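Local structure of aminoacyl-tRNA synthetase-interacting multifunctional protein p43 (Plasmodium vivax, 6IPA) at residues I49-E55 against C67-V72. The protein probably binds tRNA through its C-terminal EMAP II-like domain and is thought to act as an auxiliary factor that associates with aminoacyl-tRNA synthetases. Residues are numbered along the deposited sequence; the frame is centred on the assembly and turned at random.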
loop_
_atom_site.group_PDB
_atom_site.type_symbol
_atom_site.label_atom_id
_atom_site.label_comp_id
_atom_site.label_asym_id
_atom_site.label_seq_id
_atom_site.Cartn_x
_atom_site.Cartn_y
_atom_site.Cartn_z
ATOM N N ILE A 49 -2.068 -2.167 -5.897
ATOM C CA ILE A 49 -1.801 -1.473 -7.153
ATOM C C ILE A 49 -0.933 -0.217 -6.949
ATOM O O ILE A 49 -0.922 0.369 -5.872
ATOM C CB ILE A 49 -3.111 -1.125 -7.843
ATOM C CG1 ILE A 49 -3.967 -0.287 -6.943
ATOM C CG2 ILE A 49 -3.894 -2.401 -8.196
ATOM C CD1 ILE A 49 -5.233 0.192 -7.614
ATOM N N VAL A 50 -0.216 0.180 -7.992
ATOM C CA VAL A 50 0.638 1.330 -7.936
ATOM C C VAL A 50 -0.164 2.577 -8.206
ATOM O O VAL A 50 -0.950 2.633 -9.157
ATOM C CB VAL A 50 1.786 1.279 -8.924
ATOM C CG1 VAL A 50 2.474 -0.074 -8.876
ATOM C CG2 VAL A 50 1.295 1.516 -10.314
ATOM N N GLY A 51 0.031 3.553 -7.332
ATOM C CA GLY A 51 -0.475 4.892 -7.564
ATOM C C GLY A 51 0.602 5.969 -7.479
ATOM O O GLY A 51 1.679 5.766 -6.931
ATOM N N TYR A 52 0.290 7.114 -8.047
ATOM C CA TYR A 52 1.128 8.328 -7.985
ATOM C C TYR A 52 0.489 9.258 -6.996
ATOM O O TYR A 52 -0.677 9.633 -7.173
ATOM C CB TYR A 52 1.096 9.034 -9.323
ATOM C CG TYR A 52 2.015 10.217 -9.440
ATOM C CD1 TYR A 52 3.369 10.094 -9.165
ATOM C CD2 TYR A 52 1.543 11.458 -9.873
ATOM C CE1 TYR A 52 4.227 11.177 -9.288
ATOM C CE2 TYR A 52 2.393 12.531 -10.031
ATOM C CZ TYR A 52 3.738 12.385 -9.728
ATOM O OH TYR A 52 4.616 13.432 -9.815
ATOM N N VAL A 53 1.248 9.628 -5.957
ATOM C CA VAL A 53 0.763 10.579 -4.956
ATOM C C VAL A 53 0.720 12.004 -5.555
ATOM O O VAL A 53 1.756 12.653 -5.715
ATOM C CB VAL A 53 1.680 10.570 -3.712
ATOM C CG1 VAL A 53 1.187 11.571 -2.705
ATOM C CG2 VAL A 53 1.759 9.159 -3.092
ATOM N N GLU A 54 -0.464 12.484 -5.908
ATOM C CA GLU A 54 -0.606 13.849 -6.413
ATOM C C GLU A 54 -0.411 14.962 -5.377
ATOM O O GLU A 54 0.216 15.960 -5.686
ATOM C CB GLU A 54 -1.973 13.992 -7.031
ATOM C CG GLU A 54 -2.056 13.238 -8.339
ATOM C CD GLU A 54 -3.341 13.503 -9.051
ATOM O OE1 GLU A 54 -4.242 14.091 -8.415
ATOM O OE2 GLU A 54 -3.445 13.087 -10.227
ATOM N N GLU A 55 -0.968 14.790 -4.176
ATOM C CA GLU A 55 -1.026 15.835 -3.129
ATOM C C GLU A 55 -0.895 15.263 -1.724
ATOM O O GLU A 55 -1.507 14.237 -1.414
ATOM C CB GLU A 55 -2.345 16.601 -3.146
ATOM C CG GLU A 55 -2.427 17.762 -4.115
ATOM C CD GLU A 55 -3.740 18.540 -4.001
ATOM O OE1 GLU A 55 -4.046 19.126 -2.913
ATOM O OE2 GLU A 55 -4.485 18.548 -5.005
ATOM N N CYS A 67 -3.621 13.621 4.652
ATOM C CA CYS A 67 -4.669 13.345 3.659
ATOM C C CYS A 67 -4.053 13.329 2.267
ATOM O O CYS A 67 -3.709 14.404 1.750
ATOM C CB CYS A 67 -5.734 14.444 3.692
ATOM S SG CYS A 67 -6.976 14.273 4.996
ATOM N N LEU A 68 -3.951 12.137 1.649
ATOM C CA LEU A 68 -3.300 11.979 0.334
ATOM C C LEU A 68 -4.253 11.885 -0.798
ATOM O O LEU A 68 -5.330 11.352 -0.654
ATOM C CB LEU A 68 -2.430 10.728 0.262
ATOM C CG LEU A 68 -1.132 10.827 1.042
ATOM C CD1 LEU A 68 -1.383 11.086 2.535
ATOM C CD2 LEU A 68 -0.312 9.562 0.776
ATOM N N LYS A 69 -3.822 12.380 -1.952
ATOM C CA LYS A 69 -4.577 12.245 -3.187
ATOM C C LYS A 69 -3.717 11.390 -4.104
ATOM O O LYS A 69 -2.581 11.741 -4.402
ATOM C CB LYS A 69 -4.917 13.614 -3.802
ATOM C CG LYS A 69 -5.946 14.380 -2.985
ATOM C CD LYS A 69 -6.308 15.707 -3.644
ATOM C CE LYS A 69 -7.200 16.575 -2.758
ATOM N NZ LYS A 69 -8.567 15.984 -2.696
ATOM N N ILE A 70 -4.236 10.240 -4.509
ATOM C CA ILE A 70 -3.392 9.282 -5.173
ATOM C C ILE A 70 -4.067 8.752 -6.429
ATOM O O ILE A 70 -5.189 8.301 -6.389
ATOM C CB ILE A 70 -2.994 8.144 -4.229
ATOM C CG1 ILE A 70 -2.601 8.672 -2.830
ATOM C CG2 ILE A 70 -1.816 7.425 -4.834
ATOM C CD1 ILE A 70 -1.881 7.636 -1.981
ATOM N N ASN A 71 -3.408 8.915 -7.557
ATOM C CA ASN A 71 -3.914 8.472 -8.857
ATOM C C ASN A 71 -3.561 7.005 -8.977
ATOM O O ASN A 71 -2.355 6.647 -8.985
ATOM C CB ASN A 71 -3.209 9.258 -9.954
ATOM C CG ASN A 71 -3.447 8.692 -11.305
ATOM O OD1 ASN A 71 -4.145 7.664 -11.477
ATOM N ND2 ASN A 71 -2.845 9.317 -12.293
ATOM N N VAL A 72 -4.586 6.156 -9.020
ATOM C CA VAL A 72 -4.363 4.714 -9.090
ATOM C C VAL A 72 -4.969 4.168 -10.399
ATOM O O VAL A 72 -5.286 2.999 -10.504
ATOM C CB VAL A 72 -4.941 3.962 -7.893
ATOM C CG1 VAL A 72 -4.103 4.126 -6.660
ATOM C CG2 VAL A 72 -6.325 4.439 -7.602
#
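Tyr52 and Asn71 form a hydrogen-bonded antiparallel pair, each backbone N bonded to the other's O, at 2.8 Å for Tyr52 N to Asn71 O. Two residues further along, the ladder is interrupted by a classic beta bulge, where two residues, Glu54 and Glu55, are set against the single Lys69. Lys69 O takes a bond of 2.7 Å from Glu54 N, bent at the hydrogen (131°), and a weak one from Glu55 N, while Lys69 N returns a straighter bond to Glu55 O at 3.0 Å. Glu54 has a helix-like backbone, which fits the extra residue into the strand and restores the pairing one step out of register.

Apolar contacts gather on the face of Val53 and Ile70. The side chains of these two lie side by side, pointing the same way, with Val53 CG2 4.1 Å from Ile70 CD1. Gly51 lets the chains come close, with Val72 CG1 lying against its CA. At this end Ile49 meets Val72 at about a right angle, CD1 to CB at 3.8 Å. Apart from these contacts, Ile70 CG2, anti to its own backbone N, rests against the carbonyl oxygen of Tyr52.

The opposite face, with Tyr52, Asn71, Glu55 and Lys69, is more polar, although the ring of Tyr52 leads away to those of His95 and Tyr97. The aliphatic part of Lys69 lies alongside Glu55, with CD 3.6 Å from Glu55 OE2; the charged ends stay 5.3 Å apart (Glu55 OE2 to Lys69 NZ), since a bend at the last torsion (chi4 -72°) swings NZ away from the Glu55 carboxylate, and NZ makes its salt bridge with Asp79. Asn71 directs its OD1 to Gly73 N.

This hairpin forms the middle of a four-stranded antiparallel sheet within the putative tRNA-binding domain, of the OB fold: strand 97-101 flanks 48-58, its Val98 touching Val53 and Ile70, and strand 78-82 flanks 66-71, its Ile80 packing on Ile70.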